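Local coordinates for cell surface protein (Faecalibacterium prausnitzii A2-165, PDB 4GT6) that is of unknown function but, as an extracellular leucine-rich-repeat region of a larger cell surface protein, probably binds other proteins, at residues A[225-236]-A[247-257]. Sequence-based numbering, arbitrary orientation.
With EDO (1,2-ethanediol), chain B.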
loop_
_atom_site.group_PDB
_atom_site.type_symbol
_atom_site.label_atom_id
_atom_site.label_comp_id
_atom_site.label_asym_id
_atom_site.label_seq_id
_atom_site.Cartn_x
_atom_site.Cartn_y
_atom_site.Cartn_z
ATOM N N TYR A 225 13.237 -7.584 -6.182
ATOM C CA TYR A 225 12.827 -8.976 -6.336
ATOM C C TYR A 225 12.587 -9.619 -4.995
ATOM O O TYR A 225 13.099 -9.151 -3.977
ATOM C CB TYR A 225 13.932 -9.799 -7.065
ATOM C CG TYR A 225 14.186 -9.346 -8.484
ATOM C CD1 TYR A 225 15.116 -8.347 -8.762
ATOM C CD2 TYR A 225 13.477 -9.896 -9.552
ATOM C CE1 TYR A 225 15.301 -7.871 -10.067
ATOM C CE2 TYR A 225 13.670 -9.444 -10.862
ATOM C CZ TYR A 225 14.594 -8.442 -11.114
ATOM O OH TYR A 225 14.781 -7.980 -12.398
ATOM N N GLU A 226 11.871 -10.741 -5.019
ATOM C CA GLU A 226 11.717 -11.673 -3.900
ATOM C C GLU A 226 12.464 -12.926 -4.317
ATOM O O GLU A 226 12.164 -13.478 -5.377
ATOM C CB GLU A 226 10.242 -11.992 -3.624
ATOM C CG GLU A 226 10.056 -13.051 -2.544
ATOM C CD GLU A 226 8.593 -13.323 -2.286
ATOM O OE1 GLU A 226 7.941 -12.497 -1.607
ATOM O OE2 GLU A 226 8.063 -14.268 -2.905
ATOM N N LYS A 227 13.409 -13.374 -3.512
ATOM C CA LYS A 227 14.150 -14.568 -3.843
ATOM C C LYS A 227 13.663 -15.695 -2.965
ATOM O O LYS A 227 13.684 -15.567 -1.747
ATOM C CB LYS A 227 15.661 -14.336 -3.680
ATOM C CG LYS A 227 16.480 -15.538 -4.154
ATOM C CD LYS A 227 17.956 -15.323 -3.919
ATOM C CE LYS A 227 18.745 -16.521 -4.408
ATOM N NZ LYS A 227 20.187 -16.367 -4.109
ATOM N N SER A 228 13.227 -16.787 -3.580
ATOM C CA SER A 228 12.771 -17.974 -2.862
ATOM C C SER A 228 13.951 -18.875 -2.482
ATOM O O SER A 228 15.026 -18.806 -3.098
ATOM C CB SER A 228 11.773 -18.750 -3.714
ATOM O OG SER A 228 10.590 -17.983 -3.855
ATOM N N ALA A 229 13.746 -19.730 -1.475
ATOM C CA ALA A 229 14.743 -20.700 -1.004
ATOM C C ALA A 229 15.248 -21.615 -2.150
ATOM O O ALA A 229 16.431 -21.951 -2.164
ATOM C CB ALA A 229 14.154 -21.546 0.121
ATOM N N ASN A 230 14.372 -21.960 -3.136
ATOM C CA ASN A 230 14.737 -22.798 -4.289
ATOM C C ASN A 230 15.544 -22.007 -5.392
ATOM O O ASN A 230 15.851 -22.566 -6.447
ATOM C CB ASN A 230 13.483 -23.452 -4.907
ATOM C CG ASN A 230 12.589 -22.540 -5.736
ATOM O OD1 ASN A 230 12.661 -21.304 -5.672
ATOM N ND2 ASN A 230 11.743 -23.140 -6.571
ATOM N N GLY A 231 15.812 -20.725 -5.146
ATOM C CA GLY A 231 16.558 -19.873 -6.073
ATOM C C GLY A 231 15.717 -19.127 -7.092
ATOM O O GLY A 231 16.256 -18.308 -7.833
ATOM N N ASP A 232 14.399 -19.391 -7.163
ATOM C CA ASP A 232 13.517 -18.639 -8.069
ATOM C C ASP A 232 13.369 -17.217 -7.602
ATOM O O ASP A 232 13.441 -16.957 -6.393
ATOM C CB ASP A 232 12.096 -19.251 -8.121
ATOM C CG ASP A 232 11.921 -20.498 -8.972
ATOM O OD1 ASP A 232 12.863 -20.846 -9.731
ATOM O OD2 ASP A 232 10.818 -21.093 -8.921
ATOM N N TYR A 233 13.072 -16.300 -8.535
ATOM C CA TYR A 233 12.802 -14.927 -8.173
ATOM C C TYR A 233 11.440 -14.501 -8.689
ATOM O O TYR A 233 11.010 -14.962 -9.745
ATOM C CB TYR A 233 13.850 -13.980 -8.782
ATOM C CG TYR A 233 15.251 -14.100 -8.235
ATOM C CD1 TYR A 233 16.074 -15.152 -8.606
ATOM C CD2 TYR A 233 15.788 -13.105 -7.429
ATOM C CE1 TYR A 233 17.396 -15.230 -8.168
ATOM C CE2 TYR A 233 17.105 -13.184 -6.963
ATOM C CZ TYR A 233 17.912 -14.231 -7.360
ATOM O OH TYR A 233 19.217 -14.298 -6.921
ATOM N N ALA A 234 10.801 -13.589 -7.978
ATOM C CA ALA A 234 9.594 -12.913 -8.447
ATOM C C ALA A 234 9.968 -11.446 -8.567
ATOM O O ALA A 234 10.585 -10.901 -7.639
ATOM C CB ALA A 234 8.424 -13.101 -7.465
ATOM N N LEU A 235 9.628 -10.800 -9.684
ATOM C CA LEU A 235 9.894 -9.365 -9.832
ATOM C C LEU A 235 8.752 -8.634 -9.127
ATOM O O LEU A 235 7.595 -8.815 -9.505
ATOM C CB LEU A 235 9.968 -8.980 -11.335
ATOM C CG LEU A 235 10.619 -7.630 -11.656
ATOM C CD1 LEU A 235 11.118 -7.617 -13.100
ATOM C CD2 LEU A 235 9.640 -6.435 -11.467
ATOM N N ILE A 236 9.063 -7.843 -8.090
ATOM C CA ILE A 236 7.971 -7.234 -7.334
ATOM C C ILE A 236 7.850 -5.714 -7.545
ATOM O O ILE A 236 6.725 -5.209 -7.456
ATOM C CB ILE A 236 8.012 -7.640 -5.837
ATOM C CG1 ILE A 236 9.193 -7.037 -5.070
ATOM C CG2 ILE A 236 7.906 -9.229 -5.650
ATOM C CD1 ILE A 236 9.135 -7.315 -3.564
ATOM N N PHE A 247 13.594 -2.723 -21.107
ATOM C CA PHE A 247 14.013 -3.555 -19.979
ATOM C C PHE A 247 13.836 -5.006 -20.361
ATOM O O PHE A 247 12.836 -5.355 -20.968
ATOM C CB PHE A 247 13.252 -3.224 -18.675
ATOM C CG PHE A 247 13.731 -4.055 -17.493
ATOM C CD1 PHE A 247 15.017 -3.884 -16.972
ATOM C CD2 PHE A 247 12.907 -5.022 -16.916
ATOM C CE1 PHE A 247 15.466 -4.663 -15.894
ATOM C CE2 PHE A 247 13.339 -5.765 -15.806
ATOM C CZ PHE A 247 14.622 -5.599 -15.318
ATOM N N LYS A 248 14.828 -5.837 -20.056
ATOM C CA LYS A 248 14.735 -7.276 -20.264
ATOM C C LYS A 248 14.704 -7.916 -18.886
ATOM O O LYS A 248 15.659 -7.788 -18.107
ATOM C CB LYS A 248 15.901 -7.837 -21.114
ATOM C CG LYS A 248 15.793 -9.359 -21.335
ATOM C CD LYS A 248 16.914 -9.909 -22.244
ATOM C CE LYS A 248 18.269 -10.079 -21.546
ATOM N NZ LYS A 248 19.372 -10.241 -22.557
ATOM N N ILE A 249 13.610 -8.602 -18.581
ATOM C CA ILE A 249 13.485 -9.292 -17.287
ATOM C C ILE A 249 14.518 -10.445 -17.281
ATOM O O ILE A 249 14.565 -11.228 -18.229
ATOM C CB ILE A 249 12.036 -9.785 -17.069
ATOM C CG1 ILE A 249 11.073 -8.570 -16.944
ATOM C CG2 ILE A 249 11.951 -10.708 -15.827
ATOM C CD1 ILE A 249 9.575 -8.940 -17.087
ATOM N N PRO A 250 15.356 -10.565 -16.231
ATOM C CA PRO A 250 16.397 -11.608 -16.256
ATOM C C PRO A 250 15.864 -13.025 -16.259
ATOM O O PRO A 250 14.853 -13.345 -15.617
ATOM C CB PRO A 250 17.185 -11.383 -14.961
ATOM C CG PRO A 250 16.882 -9.977 -14.546
ATOM C CD PRO A 250 15.502 -9.666 -15.064
ATOM N N ASN A 251 16.597 -13.881 -16.959
ATOM C CA ASN A 251 16.380 -15.319 -16.903
ATOM C C ASN A 251 16.545 -15.734 -15.418
ATOM O O ASN A 251 17.442 -15.226 -14.742
ATOM C CB ASN A 251 17.414 -16.023 -17.785
ATOM C CG ASN A 251 17.316 -17.517 -17.764
ATOM O OD1 ASN A 251 16.226 -18.072 -17.656
ATOM N ND2 ASN A 251 18.458 -18.200 -17.878
ATOM N N GLY A 252 15.657 -16.581 -14.918
ATOM C CA GLY A 252 15.679 -16.976 -13.509
ATOM C C GLY A 252 14.527 -16.357 -12.733
ATOM O O GLY A 252 14.281 -16.729 -11.579
ATOM N N VAL A 253 13.796 -15.418 -13.372
ATOM C CA VAL A 253 12.585 -14.800 -12.797
ATOM C C VAL A 253 11.419 -15.714 -13.166
ATOM O O VAL A 253 11.238 -16.018 -14.349
ATOM C CB VAL A 253 12.361 -13.341 -13.275
ATOM C CG1 VAL A 253 10.967 -12.830 -12.838
ATOM C CG2 VAL A 253 13.464 -12.425 -12.739
ATOM N N ALA A 254 10.670 -16.191 -12.166
ATOM C CA ALA A 254 9.562 -17.127 -12.401
ATOM C C ALA A 254 8.208 -16.438 -12.446
ATOM O O ALA A 254 7.235 -17.010 -12.946
ATOM C CB ALA A 254 9.550 -18.176 -11.303
ATOM N N ARG A 255 8.134 -15.219 -11.912
ATOM C CA ARG A 255 6.859 -14.513 -11.798
ATOM C C ARG A 255 7.051 -13.011 -11.846
ATOM O O ARG A 255 8.017 -12.490 -11.288
ATOM C CB ARG A 255 6.204 -14.913 -10.442
ATOM C CG ARG A 255 4.983 -14.035 -10.025
ATOM C CD ARG A 255 4.001 -14.754 -9.128
ATOM N NE ARG A 255 2.886 -13.884 -8.721
ATOM C CZ ARG A 255 1.677 -13.870 -9.280
ATOM N NH1 ARG A 255 1.406 -14.653 -10.317
ATOM N NH2 ARG A 255 0.731 -13.067 -8.808
ATOM N N ILE A 256 6.111 -12.318 -12.499
ATOM C CA ILE A 256 6.008 -10.862 -12.458
ATOM C C ILE A 256 4.858 -10.642 -11.488
ATOM O O ILE A 256 3.719 -11.004 -11.812
ATOM C CB ILE A 256 5.778 -10.181 -13.838
ATOM C CG1 ILE A 256 6.896 -10.515 -14.834
ATOM C CG2 ILE A 256 5.656 -8.655 -13.640
ATOM C CD1 ILE A 256 6.454 -10.327 -16.318
ATOM N N GLU A 257 5.149 -10.120 -10.284
ATOM C CA GLU A 257 4.136 -9.981 -9.250
ATOM C C GLU A 257 3.128 -8.841 -9.601
ATOM O O GLU A 257 3.363 -8.037 -10.511
ATOM C CB GLU A 257 4.799 -9.809 -7.864
ATOM C CG GLU A 257 3.892 -10.053 -6.659
ATOM C CD GLU A 257 3.007 -11.283 -6.759
ATOM O OE1 GLU A 257 3.537 -12.401 -6.567
ATOM O OE2 GLU A 257 1.820 -11.138 -7.137
HETATM C C1 EDO B . -3.051 -12.779 -9.641
HETATM O O1 EDO B . -2.208 -11.708 -9.200
HETATM C C2 EDO B . -2.478 -13.467 -10.906
HETATM O O2 EDO B . -1.591 -14.516 -10.553
HETATM O O HOH W 1 16.552 -17.798 -10.462
#
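Y233 O takes the A254 amide at 2.7 Å, L235 N donates to R255 O, and E257 N returns to L235 O at 2.9 Å, so that strands 233-236 and 253-256 pair in parallel, their axes 32° apart. A beta bulge shifts the register by one residue between the Y233-V253 and A234-R255 pairs; R255 N, within it, is buried without a partner. Ahead of the bulge, the bond from Y233 N to G252 O is weak, and a water donating to both G231 O and G252 O closes this end.

On the face carrying L235 and V253, L235 points its CD1 between the edge of the F247 ring, at CE2, and I249 CG1, each 4.0 Å away. V253 CG2, placed beside its own backbone N with CG1 anti to it (chi1 170°), presses obliquely on the Y225 ring, 3.5 Å from CE2. The Y225 hydroxyl extends to P250 CD at 3.2 Å and lies in the F247 ring plane.

On the other face, A234 CB meets R255 CB. The R255 chain, extended from CG to NE, runs past its own strand and grips E257 side-on: NE donates to OE1 at 2.7 Å, from above the carboxylate plane, and NH2 to OE2. S278 and an ethanediol also engage the guanidinium. A leucine in its place would probably leave the E257 carboxylate without its charge partner and held less firmly.

The hairpin 224-237 is thus continued by strands 253-256 and 278-279 in one mixed sheet of the leucine-rich-repeat array, through backbone bonds over an apolar core, with the ion pair on the opposite face.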